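PDB 6IA5: phage-like element PBSX protein XepA from Bacillus subtilis, which is of unknown function, assembles as a pentamer and does not seem to be involved in lysis of the host cell. Local coordinates for residues Lys71-Ala76 with Gly104-Thr109; Glu79-Ile84 with Ala98-Ala103; Ala40-Asn45 with Glu132-Gln137; Ala53-Gly58 with Arg120-Asn125. All coordinates share one frame; numbering follows the deposited sequence. Where two conformers were deposited one is given.

Interaction 1: residues Lys71-Ala76 with Gly104-Thr109; sequences KGWAYA and GVLTAT
With chi1 at -66°, the indole of Trp73 swings to the side of its own backbone N, and this turn brings CD1 of Trp73 to 3.5 Å from CB of Ala108. The first torsion of Thr109, 73°, tucks OG1 between that residue's N and carbonyl carbon, where it accepts the N-H of Gly72 (Gly72 N to Thr109 OG1, 3.0 Å). The hydroxyl thus does the work of a main-chain carbonyl. Thr109 N repays Gly72 O with a 2.9 Å bond. Further along, Ala74 and Thr107 are an antiparallel hydrogen-bonded pair, with Ala74 N 2.8 Å from Thr107 O. Between these two places lies the non-hydrogen-bonded pair Trp73 and Ala108, where a small methyl suits a neighbour as broad as an indole. Lys71 runs extended past Thr109, its CG lying over one face of the Trp73 ring near the rim. Before Thr107 the second segment is loop. Leu106 N comes to the edge of the Tyr75 ring, 3.6 Å from CD2 of Tyr75, while its N-H bonds to Asp88 of a second subunit; the branch CD1 of Leu106 reaches CB of Trp73. Gly104, at a phi of 65° that glycine adopts readily, sends its N to Ala76 O at 2.7 Å. A water accepts from Ala76 N and probably donates to Val105 O, the carbonyl that also receives the hydroxyl of Thr107. Strand 69-76 lies between strand 133-140 and strand 107-113, outermost within the chain; Ala74 and Thr107 face Val101 of the opposing sheet, and Trp73 packs on Leu66 of a second subunit.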
loop_
_atom_site.group_PDB
_atom_site.type_symbol
_atom_site.label_atom_id
_atom_site.label_comp_id
_atom_site.label_asym_id
_atom_site.label_seq_id
_atom_site.Cartn_x
_atom_site.Cartn_y
_atom_site.Cartn_z
ATOM N N LYS E 71 13.708 -16.432 19.630
ATOM C CA LYS E 71 14.143 -17.089 18.411
ATOM C C LYS E 71 15.253 -18.060 18.781
ATOM O O LYS E 71 16.048 -17.769 19.678
ATOM C CB LYS E 71 14.636 -16.063 17.387
ATOM C CG LYS E 71 15.014 -16.648 16.034
ATOM C CD LYS E 71 15.304 -15.576 14.999
ATOM C CE LYS E 71 15.569 -16.196 13.639
ATOM N NZ LYS E 71 15.884 -15.167 12.652
ATOM N N GLY E 72 15.318 -19.189 18.060
ATOM C CA GLY E 72 16.306 -20.213 18.366
ATOM C C GLY E 72 17.120 -20.650 17.151
ATOM O O GLY E 72 16.651 -20.557 16.011
ATOM N N TRP E 73 18.345 -21.134 17.422
ATOM C CA TRP E 73 19.194 -21.769 16.425
ATOM C C TRP E 73 19.733 -23.065 17.018
ATOM O O TRP E 73 20.208 -23.068 18.147
ATOM C CB TRP E 73 20.373 -20.879 16.066
ATOM C CG TRP E 73 20.009 -19.608 15.360
ATOM C CD1 TRP E 73 20.072 -19.359 14.020
ATOM C CD2 TRP E 73 19.516 -18.409 15.979
ATOM N NE1 TRP E 73 19.674 -18.071 13.764
ATOM C CE2 TRP E 73 19.325 -17.466 14.944
ATOM C CE3 TRP E 73 19.248 -18.036 17.302
ATOM C CZ2 TRP E 73 18.858 -16.174 15.190
ATOM C CZ3 TRP E 73 18.797 -16.758 17.544
ATOM C CH2 TRP E 73 18.608 -15.839 16.500
ATOM N N ALA E 74 19.685 -24.138 16.223
ATOM C CA ALA E 74 20.178 -25.439 16.638
ATOM C C ALA E 74 21.145 -25.971 15.581
ATOM O O ALA E 74 20.904 -25.849 14.379
ATOM C CB ALA E 74 19.029 -26.390 16.822
ATOM N N TYR E 75 22.254 -26.540 16.063
ATOM C CA TYR E 75 23.178 -27.244 15.197
ATOM C C TYR E 75 23.569 -28.545 15.894
ATOM O O TYR E 75 24.000 -28.518 17.043
ATOM C CB TYR E 75 24.414 -26.383 14.949
ATOM C CG TYR E 75 25.380 -27.015 13.985
ATOM C CD1 TYR E 75 26.342 -27.924 14.407
ATOM C CD2 TYR E 75 25.300 -26.730 12.633
ATOM C CE1 TYR E 75 27.216 -28.510 13.500
ATOM C CE2 TYR E 75 26.169 -27.290 11.708
ATOM C CZ TYR E 75 27.128 -28.187 12.148
ATOM O OH TYR E 75 27.973 -28.723 11.211
ATOM N N ALA E 76 23.409 -29.672 15.196
ATOM C CA ALA E 76 23.791 -30.982 15.707
ATOM C C ALA E 76 24.263 -31.866 14.554
ATOM O O ALA E 76 23.855 -31.678 13.403
ATOM C CB ALA E 76 22.617 -31.631 16.431
ATOM N N GLY E 104 23.904 -31.801 10.697
ATOM C CA GLY E 104 24.949 -30.928 10.179
ATOM C C GLY E 104 24.446 -29.690 9.418
ATOM O O GLY E 104 25.170 -29.136 8.589
ATOM N N VAL E 105 23.213 -29.242 9.705
ATOM C CA VAL E 105 22.621 -28.084 9.047
ATOM C C VAL E 105 22.151 -27.108 10.124
ATOM O O VAL E 105 21.245 -27.434 10.902
ATOM C CB VAL E 105 21.443 -28.526 8.147
ATOM C CG1 VAL E 105 20.689 -27.322 7.578
ATOM C CG2 VAL E 105 21.902 -29.469 7.022
ATOM N N LEU E 106 22.757 -25.912 10.191
ATOM C CA LEU E 106 22.253 -24.915 11.126
ATOM C C LEU E 106 20.783 -24.647 10.800
ATOM O O LEU E 106 20.428 -24.405 9.649
ATOM C CB LEU E 106 23.067 -23.614 11.089
ATOM C CG LEU E 106 22.522 -22.503 11.995
ATOM C CD1 LEU E 106 22.682 -22.872 13.468
ATOM C CD2 LEU E 106 23.227 -21.185 11.702
ATOM N N THR E 107 19.945 -24.706 11.831
ATOM C CA THR E 107 18.509 -24.549 11.674
ATOM C C THR E 107 18.001 -23.485 12.645
ATOM O O THR E 107 18.255 -23.572 13.849
ATOM C CB THR E 107 17.817 -25.897 11.951
ATOM O OG1 THR E 107 18.442 -26.870 11.109
ATOM C CG2 THR E 107 16.327 -25.856 11.676
ATOM N N ALA E 108 17.256 -22.511 12.105
ATOM C CA ALA E 108 16.715 -21.400 12.880
ATOM C C ALA E 108 15.192 -21.514 12.939
ATOM O O ALA E 108 14.574 -21.935 11.967
ATOM C CB ALA E 108 17.122 -20.095 12.213
ATOM N N THR E 109 14.589 -21.126 14.065
ATOM C CA THR E 109 13.148 -20.888 14.102
ATOM C C THR E 109 12.868 -19.505 13.512
ATOM O O THR E 109 13.791 -18.766 13.208
ATOM C CB THR E 109 12.628 -20.973 15.544
ATOM O OG1 THR E 109 13.051 -19.799 16.256
ATOM C CG2 THR E 109 13.145 -22.203 16.274
HETATM O O HOH W 1 22.093 -29.390 12.860
#

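Interaction 2: residues Glu79-Ile84 with Ala98-Ala103; sequences EGTLFI and AVNVAA
Leu82 and Val101 mark the tight side of this contact, both pointing to the inner face, with CB of Val101 3.7 Å from Gly80 O. The backbones are held by two hydrogen-bonded pairs. Leu82 exchanges bonds with Val99, its N lying 2.9 Å from Val99 O, and Gly80 does the same with Val101, where Val101 N reaches Gly80 O at 2.8 Å. Gly80 suits its place because a side chain there would point to the same inner face, where the hydroxyl of Tyr123 rests against its CA. The two segments belong to the beta hairpin of strands 80-87 and 94-101, one half of a four-stranded antiparallel sheet, with 94-101 outermost within the chain; the inner face packs on strands 69-76 and 107-113 of a second sheet. The outer face is more exposed and more polar. Thr81 keeps OG1 beside its own backbone N (chi1 -50°), alongside Asn100 and loosely, 3.5 Å from ND2 of Asn100. Next to them CD1 of Phe83 meets the methyl of Ala98 at 3.6 Å, and the phenyl ring also takes a cation-pi contact from Arg122. Glu79, exposed at the end of the hairpin, turns its carboxylate away from the segment it faces.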
loop_
_atom_site.group_PDB
_atom_site.type_symbol
_atom_site.label_atom_id
_atom_site.label_comp_id
_atom_site.label_asym_id
_atom_site.label_seq_id
_atom_site.Cartn_x
_atom_site.Cartn_y
_atom_site.Cartn_z
ATOM N N GLU E 79 20.107 -35.709 13.323
ATOM C CA GLU E 79 18.825 -35.034 13.241
ATOM C C GLU E 79 18.088 -35.056 14.588
ATOM O O GLU E 79 18.262 -35.953 15.423
ATOM C CB GLU E 79 17.987 -35.599 12.096
ATOM C CG GLU E 79 17.284 -36.879 12.490
ATOM C CD GLU E 79 16.406 -37.532 11.456
ATOM O OE1 GLU E 79 15.656 -38.437 11.832
ATOM O OE2 GLU E 79 16.478 -37.149 10.288
ATOM N N GLY E 80 17.245 -34.035 14.765
ATOM C CA GLY E 80 16.416 -33.872 15.949
ATOM C C GLY E 80 15.296 -32.883 15.659
ATOM O O GLY E 80 15.078 -32.524 14.503
ATOM N N THR E 81 14.600 -32.450 16.718
ATOM C CA THR E 81 13.501 -31.507 16.593
ATOM C C THR E 81 13.602 -30.478 17.708
ATOM O O THR E 81 13.784 -30.846 18.865
ATOM C CB THR E 81 12.148 -32.215 16.690
ATOM O OG1 THR E 81 12.217 -33.306 15.776
ATOM C CG2 THR E 81 10.983 -31.340 16.280
ATOM N N LEU E 82 13.503 -29.191 17.333
ATOM C CA LEU E 82 13.453 -28.109 18.315
ATOM C C LEU E 82 12.011 -27.616 18.473
ATOM O O LEU E 82 11.333 -27.356 17.488
ATOM C CB LEU E 82 14.380 -26.972 17.857
ATOM C CG LEU E 82 14.309 -25.693 18.701
ATOM C CD1 LEU E 82 14.726 -25.988 20.141
ATOM C CD2 LEU E 82 15.179 -24.604 18.085
ATOM N N PHE E 83 11.566 -27.496 19.724
ATOM C CA PHE E 83 10.247 -26.987 20.063
ATOM C C PHE E 83 10.411 -25.697 20.856
ATOM O O PHE E 83 11.253 -25.619 21.747
ATOM C CB PHE E 83 9.492 -27.983 20.966
ATOM C CG PHE E 83 9.225 -29.316 20.305
ATOM C CD1 PHE E 83 8.161 -29.487 19.431
ATOM C CD2 PHE E 83 10.078 -30.393 20.518
ATOM C CE1 PHE E 83 7.958 -30.698 18.784
ATOM C CE2 PHE E 83 9.853 -31.610 19.893
ATOM C CZ PHE E 83 8.790 -31.760 19.028
ATOM N N ILE E 84 9.586 -24.699 20.526
ATOM C CA ILE E 84 9.441 -23.512 21.346
ATOM C C ILE E 84 8.091 -23.631 22.029
ATOM O O ILE E 84 7.071 -23.805 21.358
ATOM C CB ILE E 84 9.536 -22.200 20.529
ATOM C CG1 ILE E 84 10.883 -22.075 19.805
ATOM C CG2 ILE E 84 9.272 -21.000 21.440
ATOM C CD1 ILE E 84 11.034 -20.759 19.012
ATOM N N ALA E 98 7.659 -25.631 16.108
ATOM C CA ALA E 98 8.465 -26.844 16.056
ATOM C C ALA E 98 9.190 -26.865 14.717
ATOM O O ALA E 98 8.576 -26.605 13.677
ATOM C CB ALA E 98 7.558 -28.052 16.200
ATOM N N VAL E 99 10.502 -27.138 14.750
ATOM C CA VAL E 99 11.277 -27.189 13.528
ATOM C C VAL E 99 12.127 -28.457 13.545
ATOM O O VAL E 99 12.756 -28.770 14.554
ATOM C CB VAL E 99 12.142 -25.924 13.333
ATOM C CG1 VAL E 99 11.297 -24.688 13.067
ATOM C CG2 VAL E 99 13.130 -25.690 14.477
ATOM N N ASN E 100 12.123 -29.166 12.408
ATOM C CA ASN E 100 13.034 -30.281 12.194
ATOM C C ASN E 100 14.450 -29.762 12.000
ATOM O O ASN E 100 14.669 -28.818 11.272
ATOM C CB ASN E 100 12.583 -31.200 11.057
ATOM C CG ASN E 100 11.268 -31.865 11.411
ATOM O OD1 ASN E 100 10.283 -31.658 10.713
ATOM N ND2 ASN E 100 11.223 -32.603 12.520
ATOM N N VAL E 101 15.407 -30.401 12.668
ATOM C CA VAL E 101 16.800 -30.024 12.543
ATOM C C VAL E 101 17.517 -31.179 11.837
ATOM O O VAL E 101 17.652 -32.258 12.419
ATOM C CB VAL E 101 17.383 -29.732 13.935
ATOM C CG1 VAL E 101 18.868 -29.418 13.886
ATOM C CG2 VAL E 101 16.612 -28.631 14.642
ATOM N N ALA E 102 17.952 -30.950 10.584
ATOM C CA ALA E 102 18.695 -31.943 9.820
ATOM C C ALA E 102 20.120 -32.050 10.354
ATOM O O ALA E 102 20.624 -31.110 10.971
ATOM C CB ALA E 102 18.668 -31.617 8.354
ATOM N N ALA E 103 20.750 -33.223 10.156
ATOM C CA ALA E 103 22.119 -33.478 10.585
ATOM C C ALA E 103 23.065 -32.482 9.904
ATOM O O ALA E 103 23.019 -32.336 8.692
ATOM C CB ALA E 103 22.491 -34.901 10.214
#

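Interaction 3: residues Ala40-Asn45 with Glu132-Gln137; sequences AEILTN and EFVLYQ
Glu41 and Gln137 exchange a pair of backbone hydrogen bonds, Glu41 N to Gln137 O and Gln137 N to Glu41 O, both 2.9 Å. These join strand 41-44, outermost within the chain, to strand 133-140 in one antiparallel sheet of a beta sandwich; just before it, Ala40 makes backbone hydrogen bonds to a second subunit. Leu43 N then donates to Leu135 O at 2.7 Å. The pairing becomes irregular here, with Leu43 at a psi of -38°. Leu135 N to Thr44 O is a long, bent bond (3.2 Å). Two waters complete the polar ladder. One lies within bonding distance of OE1 of both Glu41 and Gln137 and probably bridges them; the other spans Asn45 O and Phe133 N. The amide of Gln137 has a further partner, since its NE2 donates to Gln56 of the facing sheet, which suits a polar side chain buried between the two.

Around this ladder the side chains close up. Tyr136, its CG swung to the side of its own backbone N (chi1 -80°), lies against Ile42, whose CB sits over one face of the ring, 4.0 Å from the centroid, in a CH-pi contact. Ala40 approaches the same ring at its edge and, with Tyr136, packs on Gly63 of a second subunit. On the inner side Leu43 crosses the aliphatic part of Gln137, its CG 3.9 Å from CB of Gln137, and packs on Phe121 of the facing sheet. Near the end of the contact, the methyl CG2 of Thr44 comes to 3.7 Å from CE2 of the Phe133 ring.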
loop_
_atom_site.group_PDB
_atom_site.type_symbol
_atom_site.label_atom_id
_atom_site.label_comp_id
_atom_site.label_asym_id
_atom_site.label_seq_id
_atom_site.Cartn_x
_atom_site.Cartn_y
_atom_site.Cartn_z
ATOM N N ALA E 40 22.649 -13.523 21.674
ATOM C CA ALA E 40 22.157 -14.864 21.960
ATOM C C ALA E 40 22.827 -15.426 23.213
ATOM O O ALA E 40 23.941 -15.042 23.562
ATOM C CB ALA E 40 22.356 -15.763 20.760
ATOM N N GLU E 41 22.121 -16.339 23.890
ATOM C CA GLU E 41 22.665 -17.149 24.969
ATOM C C GLU E 41 22.803 -18.588 24.442
ATOM O O GLU E 41 21.886 -19.100 23.791
ATOM C CB GLU E 41 21.699 -17.114 26.154
ATOM C CG GLU E 41 22.094 -18.069 27.278
ATOM C CD GLU E 41 21.159 -18.153 28.485
ATOM O OE1 GLU E 41 19.925 -18.025 28.334
ATOM O OE2 GLU E 41 21.660 -18.336 29.581
ATOM N N ILE E 42 23.946 -19.242 24.711
ATOM C CA ILE E 42 24.014 -20.676 24.452
ATOM C C ILE E 42 23.304 -21.408 25.596
ATOM O O ILE E 42 23.650 -21.223 26.753
ATOM C CB ILE E 42 25.449 -21.177 24.163
ATOM C CG1 ILE E 42 25.450 -22.668 23.804
ATOM C CG2 ILE E 42 26.412 -20.867 25.314
ATOM C CD1 ILE E 42 26.783 -23.182 23.252
ATOM N N LEU E 43 22.263 -22.183 25.269
ATOM C CA LEU E 43 21.479 -22.851 26.293
ATOM C C LEU E 43 22.163 -24.142 26.746
ATOM O O LEU E 43 22.086 -24.492 27.923
ATOM C CB LEU E 43 20.092 -23.197 25.745
ATOM C CG LEU E 43 19.173 -22.034 25.389
ATOM C CD1 LEU E 43 17.762 -22.546 25.227
ATOM C CD2 LEU E 43 19.208 -20.941 26.458
ATOM N N THR E 44 22.768 -24.868 25.793
ATOM C CA THR E 44 23.411 -26.142 26.078
ATOM C C THR E 44 24.364 -26.468 24.936
ATOM O O THR E 44 24.119 -26.079 23.788
ATOM C CB THR E 44 22.361 -27.262 26.250
ATOM O OG1 THR E 44 23.046 -28.477 26.571
ATOM C CG2 THR E 44 21.513 -27.502 25.017
ATOM N N ASN E 45 25.440 -27.191 25.250
ATOM C CA ASN E 45 26.225 -27.860 24.225
ATOM C C ASN E 45 26.473 -29.333 24.582
ATOM O O ASN E 45 27.394 -29.945 24.050
ATOM C CB ASN E 45 27.531 -27.130 23.922
ATOM C CG ASN E 45 28.490 -27.144 25.099
ATOM O OD1 ASN E 45 28.165 -27.639 26.172
ATOM N ND2 ASN E 45 29.682 -26.624 24.901
ATOM N N GLU E 132 27.947 -33.853 18.496
ATOM C CA GLU E 132 28.105 -32.405 18.559
ATOM C C GLU E 132 26.727 -31.742 18.566
ATOM O O GLU E 132 25.867 -32.111 17.756
ATOM C CB GLU E 132 28.923 -31.964 17.342
ATOM C CG GLU E 132 29.422 -30.541 17.405
ATOM C CD GLU E 132 29.853 -30.007 16.049
ATOM O OE1 GLU E 132 30.039 -30.825 15.117
ATOM O OE2 GLU E 132 29.992 -28.781 15.932
ATOM N N PHE E 133 26.529 -30.774 19.481
ATOM C CA PHE E 133 25.245 -30.088 19.615
ATOM C C PHE E 133 25.425 -28.717 20.268
ATOM O O PHE E 133 26.065 -28.619 21.304
ATOM C CB PHE E 133 24.303 -30.927 20.484
ATOM C CG PHE E 133 22.925 -30.371 20.772
ATOM C CD1 PHE E 133 22.163 -29.755 19.779
ATOM C CD2 PHE E 133 22.370 -30.502 22.042
ATOM C CE1 PHE E 133 20.893 -29.269 20.072
ATOM C CE2 PHE E 133 21.100 -30.015 22.324
ATOM C CZ PHE E 133 20.361 -29.406 21.336
ATOM N N VAL E 134 24.838 -27.666 19.671
ATOM C CA VAL E 134 24.714 -26.357 20.313
ATOM C C VAL E 134 23.302 -25.836 20.063
ATOM O O VAL E 134 22.733 -26.048 18.983
ATOM C CB VAL E 134 25.746 -25.317 19.832
ATOM C CG1 VAL E 134 27.173 -25.655 20.234
ATOM C CG2 VAL E 134 25.663 -25.070 18.329
ATOM N N LEU E 135 22.765 -25.137 21.068
ATOM C CA LEU E 135 21.442 -24.546 20.987
ATOM C C LEU E 135 21.516 -23.119 21.516
ATOM O O LEU E 135 21.925 -22.917 22.654
ATOM C CB LEU E 135 20.492 -25.409 21.823
ATOM C CG LEU E 135 19.028 -24.965 21.839
ATOM C CD1 LEU E 135 18.444 -24.873 20.431
ATOM C CD2 LEU E 135 18.207 -25.936 22.690
ATOM N N TYR E 136 21.146 -22.137 20.674
ATOM C CA TYR E 136 21.219 -20.711 21.000
ATOM C C TYR E 136 19.821 -20.108 21.064
ATOM O O TYR E 136 18.938 -20.486 20.285
ATOM C CB TYR E 136 22.034 -19.942 19.944
ATOM C CG TYR E 136 23.528 -20.068 20.126
ATOM C CD1 TYR E 136 24.218 -21.195 19.687
ATOM C CD2 TYR E 136 24.245 -19.091 20.795
ATOM C CE1 TYR E 136 25.592 -21.319 19.862
ATOM C CE2 TYR E 136 25.622 -19.190 20.980
ATOM C CZ TYR E 136 26.285 -20.318 20.531
ATOM O OH TYR E 136 27.630 -20.399 20.716
ATOM N N GLN E 137 19.668 -19.124 21.957
ATOM C CA GLN E 137 18.386 -18.471 22.171
ATOM C C GLN E 137 18.571 -16.952 22.198
ATOM O O GLN E 137 19.399 -16.452 22.959
ATOM C CB GLN E 137 17.794 -18.946 23.492
ATOM C CG GLN E 137 16.406 -18.370 23.782
ATOM C CD GLN E 137 15.838 -18.989 25.036
ATOM O OE1 GLN E 137 16.215 -18.616 26.161
ATOM N NE2 GLN E 137 14.948 -19.964 24.858
HETATM O O HOH W 2 17.857 -16.738 26.963
HETATM O O HOH W 3 28.213 -30.681 21.460
#

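Interaction 4: residues Ala53-Gly58 with Arg120-Asn125; sequences AYSQLG and RFRYVN
Over one face of the Arg120 guanidinium lies the hydroxyl of Ser55, OG to NH1 4.3 Å, a loose approach. At the edge of the same group, in its plane, a water accepts from NH1 of Arg120 at 3.0 Å and donates to Gln56 O, tying the arginine head to the opposite backbone; Trp93 adds a cation-pi contact. The amide of Gln56 is the second flat group: its OE1 uses an in-plane lone pair for Phe121 N, at 3.0 Å. With CG anti to the residue's N (chi1 -176°) and the chain extended, the amide reaches across and takes the place of a strand carbonyl. Gln56 N meanwhile donates to Phe121 O at 2.9 Å, so the backbone N and O of Phe121 are both held by one glutamine. OE1 of Gln56 also accepts from Gln137 in the facing sheet. Tyr54 and Tyr123 form an antiparallel hydrogen-bonded pair, with Tyr54 N 2.7 Å from Tyr123 O. On the face carrying Ser55 and Arg122, OG of Ser55 touches CG of Arg122 at 3.3 Å; a small side chain suits this place. Arg120 and Arg122 both salt-bridge to Glu85, through OE1 and OE2 respectively, which would offset part of their charge. Strand 118-125 runs between strand 53-60 and strand 80-87; Phe121 and Tyr123 point inward, to Leu43 and Phe133 of the other sheet.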
loop_
_atom_site.group_PDB
_atom_site.type_symbol
_atom_site.label_atom_id
_atom_site.label_comp_id
_atom_site.label_asym_id
_atom_site.label_seq_id
_atom_site.Cartn_x
_atom_site.Cartn_y
_atom_site.Cartn_z
ATOM N N ALA E 53 15.993 -35.903 25.343
ATOM C CA ALA E 53 15.537 -34.527 25.198
ATOM C C ALA E 53 16.344 -33.600 26.102
ATOM O O ALA E 53 16.751 -33.984 27.197
ATOM C CB ALA E 53 14.071 -34.418 25.519
ATOM N N TYR E 54 16.592 -32.380 25.606
ATOM C CA TYR E 54 16.981 -31.262 26.450
ATOM C C TYR E 54 15.744 -30.389 26.690
ATOM O O TYR E 54 15.032 -30.063 25.747
ATOM C CB TYR E 54 18.106 -30.457 25.786
ATOM C CG TYR E 54 18.264 -29.095 26.415
ATOM C CD1 TYR E 54 18.957 -28.931 27.610
ATOM C CD2 TYR E 54 17.649 -27.986 25.852
ATOM C CE1 TYR E 54 19.063 -27.686 28.213
ATOM C CE2 TYR E 54 17.750 -26.733 26.438
ATOM C CZ TYR E 54 18.463 -26.583 27.616
ATOM O OH TYR E 54 18.521 -25.357 28.207
ATOM N N SER E 55 15.488 -30.019 27.951
ATOM C CA SER E 55 14.387 -29.138 28.312
ATOM C C SER E 55 14.924 -27.963 29.103
ATOM O O SER E 55 15.441 -28.144 30.194
ATOM C CB SER E 55 13.359 -29.844 29.139
ATOM O OG SER E 55 12.449 -30.512 28.305
ATOM N N GLN E 56 14.798 -26.761 28.544
ATOM C CA GLN E 56 15.199 -25.557 29.254
ATOM C C GLN E 56 14.221 -25.363 30.409
ATOM O O GLN E 56 13.024 -25.628 30.234
ATOM C CB GLN E 56 15.088 -24.360 28.287
ATOM C CG GLN E 56 15.566 -23.059 28.893
ATOM C CD GLN E 56 15.408 -21.887 27.942
ATOM O OE1 GLN E 56 14.543 -21.875 27.047
ATOM N NE2 GLN E 56 16.259 -20.885 28.143
ATOM N N LEU E 57 14.708 -24.858 31.558
ATOM C CA LEU E 57 13.766 -24.479 32.606
ATOM C C LEU E 57 12.925 -23.326 32.101
ATOM O O LEU E 57 13.442 -22.479 31.372
ATOM C CB LEU E 57 14.501 -24.087 33.894
ATOM C CG LEU E 57 15.213 -25.237 34.616
ATOM C CD1 LEU E 57 15.820 -24.758 35.927
ATOM C CD2 LEU E 57 14.266 -26.411 34.882
ATOM N N GLY E 58 11.653 -23.291 32.520
ATOM C CA GLY E 58 10.742 -22.217 32.149
ATOM C C GLY E 58 11.353 -20.848 32.439
ATOM O O GLY E 58 11.928 -20.634 33.506
ATOM N N ARG E 120 10.063 -21.718 26.893
ATOM C CA ARG E 120 11.233 -22.574 26.965
ATOM C C ARG E 120 11.488 -23.177 25.592
ATOM O O ARG E 120 10.585 -23.228 24.746
ATOM C CB ARG E 120 10.998 -23.727 27.964
ATOM C CG ARG E 120 10.113 -24.835 27.406
ATOM C CD ARG E 120 9.963 -25.985 28.401
ATOM N NE ARG E 120 9.108 -27.022 27.841
ATOM C CZ ARG E 120 8.680 -28.087 28.522
ATOM N NH1 ARG E 120 9.071 -28.270 29.769
ATOM N NH2 ARG E 120 7.849 -28.952 27.963
ATOM N N PHE E 121 12.738 -23.612 25.394
ATOM C CA PHE E 121 13.087 -24.496 24.302
ATOM C C PHE E 121 13.129 -25.919 24.852
ATOM O O PHE E 121 13.593 -26.149 25.970
ATOM C CB PHE E 121 14.468 -24.140 23.740
ATOM C CG PHE E 121 14.515 -22.888 22.893
ATOM C CD1 PHE E 121 13.394 -22.076 22.740
ATOM C CD2 PHE E 121 15.692 -22.520 22.257
ATOM C CE1 PHE E 121 13.452 -20.916 21.967
ATOM C CE2 PHE E 121 15.749 -21.355 21.498
ATOM C CZ PHE E 121 14.638 -20.556 21.356
ATOM N N ARG E 122 12.647 -26.855 24.033
ATOM C CA ARG E 122 12.783 -28.277 24.298
ATOM C C ARG E 122 13.266 -28.916 23.002
ATOM O O ARG E 122 12.635 -28.768 21.957
ATOM C CB ARG E 122 11.453 -28.855 24.811
ATOM C CG ARG E 122 11.487 -30.346 25.131
ATOM C CD ARG E 122 10.191 -30.851 25.771
ATOM N NE ARG E 122 9.024 -30.655 24.914
ATOM C CZ ARG E 122 8.642 -31.455 23.915
ATOM N NH1 ARG E 122 9.278 -32.592 23.676
ATOM N NH2 ARG E 122 7.637 -31.109 23.130
ATOM N N TYR E 123 14.411 -29.599 23.069
ATOM C CA TYR E 123 15.001 -30.220 21.899
ATOM C C TYR E 123 14.996 -31.740 22.092
ATOM O O TYR E 123 15.546 -32.221 23.077
ATOM C CB TYR E 123 16.440 -29.736 21.716
ATOM C CG TYR E 123 17.052 -30.230 20.432
ATOM C CD1 TYR E 123 17.582 -31.512 20.331
ATOM C CD2 TYR E 123 17.061 -29.427 19.301
ATOM C CE1 TYR E 123 18.117 -31.975 19.138
ATOM C CE2 TYR E 123 17.586 -29.877 18.097
ATOM C CZ TYR E 123 18.119 -31.158 18.020
ATOM O OH TYR E 123 18.633 -31.624 16.839
ATOM N N VAL E 124 14.386 -32.474 21.151
ATOM C CA VAL E 124 14.347 -33.932 21.222
ATOM C C VAL E 124 15.263 -34.509 20.146
ATOM O O VAL E 124 15.013 -34.318 18.954
ATOM C CB VAL E 124 12.915 -34.484 21.086
ATOM C CG1 VAL E 124 12.881 -36.012 21.165
ATOM C CG2 VAL E 124 11.961 -33.869 22.110
ATOM N N ASN E 125 16.320 -35.219 20.570
ATOM C CA ASN E 125 17.246 -35.852 19.632
ATOM C C ASN E 125 16.546 -37.033 18.950
ATOM O O ASN E 125 15.694 -37.672 19.568
ATOM C CB ASN E 125 18.533 -36.308 20.329
ATOM C CG ASN E 125 19.578 -36.849 19.378
ATOM O OD1 ASN E 125 19.669 -36.413 18.233
ATOM N ND2 ASN E 125 20.374 -37.800 19.847
HETATM O O HOH W 4 11.008 -26.911 31.680
#

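Overall arrangement
All four interactions lie in one beta sandwich of the chain, apart from the larger sheet built by its C-terminal part. Interactions 3 and 1 belong to one four-stranded sheet, their centres about 9 Å apart, with strands 133-140 and 69-76 adjacent. Interactions 4 and 2 belong to the other, about 11 Å apart, through strands 118-125 and 80-87. Across the core, interactions 1 and 2 are about 8 Å apart between centres, 3 and 4 about 11 Å. Along the sequence they enclose one another, 3 outermost, then 4, 1 and 2, and both sheets have the strand order 1-4-2-3. Interactions 1 and 3 also meet a second subunit, so their sheet takes part in the pentamer interface.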